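Local coordinates for protein 2-hydroxyethylphosphonate dioxygenase (Streptomyces viridochromogenes, PDB 4YAR) that catalyses the iron-dependent, oxygen-consuming cleavage of 2-hydroxyethylphosphonate to hydroxymethylphosphonate and formate, a step in making the herbicidal antibiotic bialaphos, at residues H244-A249 / D259-L264; V275-G280 / F285-L290. The protein carries 1 engineered substitution. All blocks are in the same frame, centred on the assembly; numbering follows the deposited sequence. Where two conformers were deposited one is given.

Interaction 1. Residues H244-A249 / D259-L264; sequences HTRTSA and DLEAAL
The second Cro/C1-type helix-turn-helix of the chain supplies both sides of this contact, and Arg246 reaches from one of its helices to Glu261 and Leu264 on the next. Helices 246-253 and 257-265 correspond to the helix-turn-helix that probably binds DNA, as in its relatives. The nearest CA atoms, those of Arg246 and Leu260, are 8.2 Å apart, and side chains make most of the contact. Arg246 leaves its helix with CG anti to the carbonyl carbon (chi1 -71°) and then runs extended from CG to NE, which carries its guanidinium toward helix 257-265. Arg246 NH1 donates to Glu261 OE2 at 3.0 Å, with an N-H...O angle of 156°. The bond is part of a salt bridge and uses the syn lone pair of Glu261 OE2. Guanidinium and carboxylate lie nearly in one plane, while the two side chains cross at about a right angle. Glu261 gets there by bending at chi2. One face of the guanidinium takes the methyl CD1 of Leu264, 3.5 Å from Arg246 NH1 and offset toward the rim. Deeper in, Leu260 CD2 rests 4.0 Å from the carbonyl O of Arg246. Thr245, just before helix 246-253, is its N-cap. Ser248 N donates to Thr245 OG1 at 3.1 Å, part of a capping box formed by these two residues. Arg246 has a second acidic partner, since its NE forms a salt bridge with Asp236 of helix 231-241. Leu239 and Leu235 of that helix also pack against this contact, the former on Arg246 and Ala249, the latter on Leu260 and Leu264. Helix 270-283 adds Leu283 against Ala249 and Leu279 against Leu260.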
ATOM      1  N   HIS A 244     -29.503  14.438 -13.248  1.00 17.55           N
ATOM      2  CA  HIS A 244     -29.145  15.450 -14.269  1.00 18.14           C
ATOM      3  C   HIS A 244     -28.778  14.813 -15.580  1.00 18.49           C
ATOM      4  O   HIS A 244     -28.286  13.677 -15.642  1.00 18.02           O
ATOM      5  CB  HIS A 244     -27.982  16.342 -13.784  1.00 17.21           C
ATOM      6  CG  HIS A 244     -28.387  17.597 -13.083  1.00 21.00           C
ATOM      7  ND1 HIS A 244     -28.144  17.814 -11.742  1.00 21.83           N
ATOM      8  CD2 HIS A 244     -28.928  18.758 -13.543  1.00 19.49           C
ATOM      9  CE1 HIS A 244     -28.585  19.004 -11.386  1.00 17.44           C
ATOM     10  NE2 HIS A 244     -29.034  19.607 -12.466  1.00 25.07           N
ATOM     11  N   THR A 245     -28.951  15.584 -16.673  1.00 19.94           N
ATOM     12  CA  THR A 245     -28.429  15.259 -17.991  1.00 21.53           C
ATOM     13  C   THR A 245     -27.314  16.251 -18.310  1.00 22.45           C
ATOM     14  O   THR A 245     -27.157  17.235 -17.594  1.00 23.10           O
ATOM     15  CB  THR A 245     -29.508  15.421 -19.117  1.00 26.08           C
ATOM     16  OG1 THR A 245     -29.958  16.802 -19.168  1.00 24.47           O
ATOM     17  CG2 THR A 245     -30.709  14.462 -18.833  1.00 24.79           C
ATOM     18  N   ARG A 246     -26.561  16.016 -19.388  1.00 22.73           N
ATOM     19  CA  ARG A 246     -25.567  16.993 -19.813  1.00 24.53           C
ATOM     20  C   ARG A 246     -26.183  18.368 -20.031  1.00 23.79           C
ATOM     21  O   ARG A 246     -25.625  19.368 -19.637  1.00 22.76           O
ATOM     22  CB  ARG A 246     -24.799  16.561 -21.044  1.00 25.82           C
ATOM     23  CG  ARG A 246     -23.841  15.433 -20.777  1.00 26.57           C
ATOM     24  CD  ARG A 246     -22.843  15.248 -21.922  1.00 26.34           C
ATOM     25  NE  ARG A 246     -22.036  14.070 -21.689  1.00 25.13           N
ATOM     26  CZ  ARG A 246     -21.016  13.673 -22.455  1.00 27.12           C
ATOM     27  NH1 ARG A 246     -20.651  14.393 -23.520  1.00 28.10           N
ATOM     28  NH2 ARG A 246     -20.338  12.584 -22.141  1.00 28.41           N
ATOM     29  N   THR A 247     -27.360  18.426 -20.655  1.00 21.65           N
ATOM     30  CA  THR A 247     -28.088  19.665 -20.799  1.00 22.93           C
ATOM     31  C   THR A 247     -28.493  20.384 -19.525  1.00 21.00           C
ATOM     32  O   THR A 247     -28.150  21.543 -19.415  1.00 21.83           O
ATOM     33  CB  THR A 247     -29.345  19.405 -21.694  1.00 25.03           C
ATOM     34  OG1 THR A 247     -28.916  18.778 -22.909  1.00 26.65           O
ATOM     35  CG2 THR A 247     -30.098  20.652 -21.893  1.00 29.52           C
ATOM     36  N   SER A 248     -29.154  19.709 -18.543  1.00 19.63           N
ATOM     37  CA  SER A 248     -29.534  20.349 -17.338  1.00 21.65           C
ATOM     38  C   SER A 248     -28.306  20.728 -16.508  1.00 20.71           C
ATOM     39  O   SER A 248     -28.361  21.708 -15.806  1.00 23.02           O
ATOM     40  CB  SER A 248     -30.494  19.468 -16.505  1.00 24.23           C
ATOM     41  OG  SER A 248     -29.868  18.257 -16.187  1.00 23.34           O
ATOM     42  N   ALA A 249     -27.239  19.923 -16.554  1.00 22.50           N
ATOM     43  CA  ALA A 249     -26.021  20.208 -15.748  1.00 20.14           C
ATOM     44  C   ALA A 249     -25.341  21.484 -16.248  1.00 20.59           C
ATOM     45  O   ALA A 249     -24.965  22.385 -15.447  1.00 23.65           O
ATOM     46  CB  ALA A 249     -25.065  19.032 -15.849  1.00 22.37           C
ATOM     47  N   ASP A 259     -18.911  24.239 -24.670  1.00 28.86           N
ATOM     48  CA  ASP A 259     -17.760  24.334 -23.777  1.00 26.44           C
ATOM     49  C   ASP A 259     -17.674  23.030 -22.907  1.00 28.40           C
ATOM     50  O   ASP A 259     -16.577  22.534 -22.659  1.00 24.20           O
ATOM     51  CB  ASP A 259     -17.833  25.595 -22.886  1.00 30.62           C
ATOM     52  CG  ASP A 259     -17.705  26.964 -23.671  1.00 33.54           C
ATOM     53  OD1 ASP A 259     -17.524  27.005 -24.897  1.00 40.42           O
ATOM     54  OD2 ASP A 259     -17.787  28.014 -23.019  1.00 36.31           O
ATOM     55  N   LEU A 260     -18.797  22.461 -22.482  1.00 25.87           N
ATOM     56  CA  LEU A 260     -18.745  21.135 -21.783  1.00 27.62           C
ATOM     57  C   LEU A 260     -18.182  20.045 -22.653  1.00 28.42           C
ATOM     58  O   LEU A 260     -17.286  19.360 -22.236  1.00 25.68           O
ATOM     59  CB  LEU A 260     -20.112  20.767 -21.206  1.00 27.13           C
ATOM     60  CG  LEU A 260     -20.180  19.470 -20.439  1.00 28.96           C
ATOM     61  CD1 LEU A 260     -19.187  19.452 -19.280  1.00 27.37           C
ATOM     62  CD2 LEU A 260     -21.589  19.274 -19.927  1.00 27.38           C
ATOM     63  N   GLU A 261     -18.647  19.924 -23.903  1.00 27.30           N
ATOM     64  CA  GLU A 261     -18.088  18.941 -24.838  1.00 30.06           C
ATOM     65  C   GLU A 261     -16.593  19.157 -25.097  1.00 27.54           C
ATOM     66  O   GLU A 261     -15.800  18.200 -25.131  1.00 29.97           O
ATOM     67  CB  GLU A 261     -18.862  18.939 -26.167  1.00 31.90           C
ATOM     68  CG  GLU A 261     -20.355  18.599 -26.022  1.00 35.13           C
ATOM     69  CD  GLU A 261     -20.608  17.231 -25.394  1.00 37.20           C
ATOM     70  OE1 GLU A 261     -20.088  16.222 -25.923  1.00 40.93           O
ATOM     71  OE2 GLU A 261     -21.329  17.170 -24.362  1.00 38.38           O
ATOM     72  N   ALA A 262     -16.193  20.406 -25.227  1.00 26.35           N
ATOM     73  CA  ALA A 262     -14.771  20.716 -25.486  1.00 27.17           C
ATOM     74  C   ALA A 262     -13.932  20.311 -24.284  1.00 26.81           C
ATOM     75  O   ALA A 262     -12.857  19.744 -24.442  1.00 23.53           O
ATOM     76  CB  ALA A 262     -14.598  22.189 -25.755  1.00 27.63           C
ATOM     77  N   ALA A 263     -14.467  20.580 -23.086  1.00 27.71           N
ATOM     78  CA  ALA A 263     -13.783  20.185 -21.832  1.00 24.56           C
ATOM     79  C   ALA A 263     -13.601  18.693 -21.643  1.00 25.82           C
ATOM     80  O   ALA A 263     -12.533  18.258 -21.148  1.00 28.00           O
ATOM     81  CB  ALA A 263     -14.527  20.768 -20.644  1.00 28.14           C
ATOM     82  N   LEU A 264     -14.586  17.904 -22.085  1.00 26.30           N
ATOM     83  CA  LEU A 264     -14.507  16.456 -21.987  1.00 25.45           C
ATOM     84  C   LEU A 264     -13.510  15.899 -22.992  1.00 25.93           C
ATOM     85  O   LEU A 264     -12.926  14.898 -22.711  1.00 22.87           O
ATOM     86  CB  LEU A 264     -15.915  15.779 -22.088  1.00 24.26           C
ATOM     87  CG  LEU A 264     -16.901  16.283 -21.038  1.00 26.22           C
ATOM     88  CD1 LEU A 264     -18.340  15.917 -21.427  1.00 27.11           C
ATOM     89  CD2 LEU A 264     -16.514  15.705 -19.677  1.00 24.08           C
TER

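Interaction 2. Residues V275-G280 / F285-L290; sequences VLRTLG and FDYRVL
The Phe285 ring has Gly280 CA over the centre of one face, and the Tyr287 ring lies between Arg277 on one face and Arg288 CG on the other. Gly280 CA sits 3.6 Å from the Phe285 centroid and only 9° off the ring normal, a CH-pi contact. The same two residues share a backbone hydrogen bond: Phe285 N donates to Gly280 O at 3.0 Å, in the carbonyl plane. Gly280 has no side chain, and its CA lies directly against the ring. Leu279 CB touches the ring at Phe285 CZ, 4.1 Å away. Arg277 CG is anti to the backbone N (chi1 -168°) and the chain stays extended to NE, which lays it along the Tyr287 ring. Arg277 CG makes an off-centre CH-pi contact there. Farther along, Arg277 NE comes to 3.5 Å from Tyr287 CE1, the guanidinium and ring planes being 34° apart. Next to them along the helix, Leu276 CB meets Tyr287 CB, and Leu276 CD2 reaches Leu290 CD1 at 4.3 Å. Asp286 OD1 accepts from Arg288 N, closing an Asx turn at the start of the short 3-10 segment. The Arg288 guanidinium grips the same carboxylate side-on, with Arg288 NH1 at 2.7 Å from Asp286 OD2. These contacts belong to the second Cro/C1-type helical unit, where the chain after helix 270-283 packs back on that helix.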
ATOM      1  N   VAL A 275     -13.978  24.586 -16.808  1.00 23.02           N
ATOM      2  CA  VAL A 275     -15.352  24.129 -17.065  1.00 22.21           C
ATOM      3  C   VAL A 275     -15.714  23.018 -16.034  1.00 21.44           C
ATOM      4  O   VAL A 275     -16.766  23.050 -15.428  1.00 21.88           O
ATOM      5  CB  VAL A 275     -15.527  23.566 -18.488  1.00 21.60           C
ATOM      6  CG1 VAL A 275     -16.820  22.804 -18.667  1.00 21.16           C
ATOM      7  CG2 VAL A 275     -15.485  24.687 -19.541  1.00 23.24           C
ATOM      8  N   LEU A 276     -14.838  22.025 -15.891  1.00 20.71           N
ATOM      9  CA  LEU A 276     -15.140  20.908 -14.990  1.00 20.89           C
ATOM     10  C   LEU A 276     -15.235  21.336 -13.533  1.00 20.94           C
ATOM     11  O   LEU A 276     -16.064  20.825 -12.796  1.00 21.99           O
ATOM     12  CB  LEU A 276     -14.178  19.773 -15.188  1.00 23.00           C
ATOM     13  CG  LEU A 276     -14.238  19.207 -16.609  1.00 20.90           C
ATOM     14  CD1 LEU A 276     -13.161  18.167 -16.767  1.00 22.02           C
ATOM     15  CD2 LEU A 276     -15.604  18.585 -16.977  1.00 22.44           C
ATOM     16  N   ARG A 277     -14.414  22.303 -13.161  0.50 20.19           N
ATOM     17  CA  ARG A 277     -14.435  22.829 -11.826  0.50 19.51           C
ATOM     18  C   ARG A 277     -15.722  23.593 -11.561  0.50 19.63           C
ATOM     19  O   ARG A 277     -16.289  23.468 -10.497  0.50 19.38           O
ATOM     20  CB  ARG A 277     -13.261  23.728 -11.546  0.50 19.36           C
ATOM     21  CG  ARG A 277     -13.149  24.034 -10.054  0.50 19.58           C
ATOM     22  CD  ARG A 277     -11.706  24.337  -9.693  0.50 20.36           C
ATOM     23  NE  ARG A 277     -11.509  24.392  -8.257  0.50 21.05           N
ATOM     24  CZ  ARG A 277     -10.554  25.115  -7.664  0.50 21.29           C
ATOM     25  NH1 ARG A 277      -9.685  25.851  -8.382  0.50 19.11           N
ATOM     26  NH2 ARG A 277     -10.487  25.111  -6.339  0.50 22.81           N
ATOM     27  N   THR A 278     -16.158  24.371 -12.537  1.00 20.46           N
ATOM     28  CA  THR A 278     -17.370  25.155 -12.429  1.00 21.80           C
ATOM     29  C   THR A 278     -18.592  24.199 -12.331  1.00 21.13           C
ATOM     30  O   THR A 278     -19.491  24.400 -11.497  1.00 23.27           O
ATOM     31  CB  THR A 278     -17.538  26.008 -13.656  1.00 23.62           C
ATOM     32  OG1 THR A 278     -16.479  26.970 -13.701  1.00 24.68           O
ATOM     33  CG2 THR A 278     -18.865  26.674 -13.575  1.00 24.44           C
ATOM     34  N   LEU A 279     -18.574  23.144 -13.151  1.00 22.06           N
ATOM     35  CA  LEU A 279     -19.601  22.113 -13.025  1.00 21.79           C
ATOM     36  C   LEU A 279     -19.594  21.407 -11.675  1.00 20.30           C
ATOM     37  O   LEU A 279     -20.652  21.206 -11.041  1.00 20.18           O
ATOM     38  CB  LEU A 279     -19.430  21.049 -14.105  1.00 27.67           C
ATOM     39  CG  LEU A 279     -20.570  20.906 -15.084  1.00 34.74           C
ATOM     40  CD1 LEU A 279     -20.479  21.999 -16.133  1.00 38.78           C
ATOM     41  CD2 LEU A 279     -20.449  19.559 -15.757  1.00 33.78           C
ATOM     42  N   GLY A 280     -18.395  21.053 -11.196  1.00 17.50           N
ATOM     43  CA  GLY A 280     -18.315  20.397  -9.880  1.00 17.64           C
ATOM     44  C   GLY A 280     -18.820  21.242  -8.748  1.00 16.06           C
ATOM     45  O   GLY A 280     -19.448  20.729  -7.803  1.00 17.83           O
ATOM     46  N   PHE A 285     -19.680  17.884  -6.868  1.00 16.46           N
ATOM     47  CA  PHE A 285     -18.689  16.840  -7.033  1.00 18.65           C
ATOM     48  C   PHE A 285     -17.271  17.391  -7.170  1.00 18.41           C
ATOM     49  O   PHE A 285     -17.085  18.584  -7.397  1.00 18.17           O
ATOM     50  CB  PHE A 285     -19.047  15.869  -8.212  1.00 18.76           C
ATOM     51  CG  PHE A 285     -18.980  16.470  -9.563  1.00 18.87           C
ATOM     52  CD1 PHE A 285     -17.773  16.597 -10.231  1.00 19.59           C
ATOM     53  CD2 PHE A 285     -20.159  16.807 -10.250  1.00 21.22           C
ATOM     54  CE1 PHE A 285     -17.723  17.145 -11.500  1.00 22.17           C
ATOM     55  CE2 PHE A 285     -20.093  17.331 -11.518  1.00 20.68           C
ATOM     56  CZ  PHE A 285     -18.902  17.518 -12.137  1.00 21.61           C
ATOM     57  N   ASP A 286     -16.296  16.502  -7.027  1.00 17.43           N
ATOM     58  CA  ASP A 286     -14.872  16.864  -7.113  1.00 17.01           C
ATOM     59  C   ASP A 286     -14.343  16.615  -8.530  1.00 16.54           C
ATOM     60  O   ASP A 286     -14.238  15.490  -9.012  1.00 18.83           O
ATOM     61  CB  ASP A 286     -14.117  16.037  -6.096  1.00 18.55           C
ATOM     62  CG  ASP A 286     -12.651  16.440  -5.982  1.00 19.79           C
ATOM     63  OD1 ASP A 286     -12.045  17.133  -6.843  1.00 16.72           O
ATOM     64  OD2 ASP A 286     -12.094  16.076  -4.942  1.00 19.68           O
ATOM     65  N   TYR A 287     -14.053  17.717  -9.229  1.00 17.36           N
ATOM     66  CA  TYR A 287     -13.613  17.645 -10.574  1.00 16.54           C
ATOM     67  C   TYR A 287     -12.307  16.881 -10.764  1.00 16.16           C
ATOM     68  O   TYR A 287     -12.051  16.372 -11.840  1.00 15.55           O
ATOM     69  CB  TYR A 287     -13.454  19.106 -11.171  1.00 16.96           C
ATOM     70  CG  TYR A 287     -12.189  19.801 -10.663  1.00 18.15           C
ATOM     71  CD1 TYR A 287     -12.123  20.367  -9.367  1.00 19.77           C
ATOM     72  CD2 TYR A 287     -11.009  19.779 -11.416  1.00 19.41           C
ATOM     73  CE1 TYR A 287     -10.958  20.959  -8.914  1.00 19.44           C
ATOM     74  CE2 TYR A 287      -9.803  20.343 -10.921  1.00 18.14           C
ATOM     75  CZ  TYR A 287      -9.795  20.950  -9.714  1.00 19.05           C
ATOM     76  OH  TYR A 287      -8.603  21.444  -9.206  1.00 20.44           O
ATOM     77  N   ARG A 288     -11.498  16.776  -9.716  1.00 15.44           N
ATOM     78  CA  ARG A 288     -10.172  16.172  -9.879  1.00 17.03           C
ATOM     79  C   ARG A 288     -10.169  14.713 -10.407  1.00 17.45           C
ATOM     80  O   ARG A 288      -9.268  14.293 -11.149  1.00 18.05           O
ATOM     81  CB  ARG A 288      -9.337  16.377  -8.606  1.00 16.62           C
ATOM     82  CG  ARG A 288      -9.104  17.790  -8.271  1.00 17.68           C
ATOM     83  CD  ARG A 288      -8.440  18.024  -6.925  1.00 17.99           C
ATOM     84  NE  ARG A 288      -9.263  17.551  -5.866  1.00 19.68           N
ATOM     85  CZ  ARG A 288      -8.942  17.512  -4.602  1.00 21.52           C
ATOM     86  NH1 ARG A 288      -9.826  17.028  -3.763  1.00 21.83           N
ATOM     87  NH2 ARG A 288      -7.763  17.948  -4.150  1.00 22.25           N
ATOM     88  N   VAL A 289     -11.181  13.915  -9.995  1.00 16.89           N
ATOM     89  CA  VAL A 289     -11.296  12.583 -10.426  1.00 17.45           C
ATOM     90  C   VAL A 289     -11.701  12.418 -11.874  1.00 19.02           C
ATOM     91  O   VAL A 289     -11.658  11.297 -12.385  1.00 19.97           O
ATOM     92  CB  VAL A 289     -12.117  11.706  -9.435  1.00 18.47           C
ATOM     93  CG1 VAL A 289     -11.679  11.956  -8.003  1.00 19.41           C
ATOM     94  CG2 VAL A 289     -13.601  11.985  -9.540  1.00 20.47           C
ATOM     95  N   LEU A 290     -12.037  13.529 -12.574  1.00 18.44           N
ATOM     96  CA  LEU A 290     -12.299  13.508 -14.010  1.00 20.53           C
ATOM     97  C   LEU A 290     -11.059  13.836 -14.872  1.00 20.87           C
ATOM     98  O   LEU A 290     -11.081  13.645 -16.095  1.00 19.80           O
ATOM     99  CB  LEU A 290     -13.408  14.500 -14.398  1.00 20.22           C
ATOM    100  CG  LEU A 290     -14.726  14.334 -13.689  1.00 21.48           C
ATOM    101  CD1 LEU A 290     -15.712  15.434 -14.036  1.00 24.94           C
ATOM    102  CD2 LEU A 290     -15.351  12.995 -14.076  1.00 21.44           C
TER

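Overall arrangement
Both interactions lie in the second Cro/C1-type helical unit, away from the iron and substrate sites, with centres about 11 Å apart. Interaction 1 bridges two separate helices, mainly through a charged pair, with Leu260 and Leu264 packing beside it. Interaction 2 buries roughly twice the surface and is chiefly aromatic and aliphatic, with a backbone hydrogen bond between a helix and the chain that follows it. Four of its seven touching residues are buried, against one of four in interaction 1. They meet directly along helices 257-265 and 270-283, where Ala263 CB packs against Val275 CG1 at 3.6 Å and Leu260 CD1 against Leu279 CD2 at 3.7 Å. Helix 231-241 packs against both.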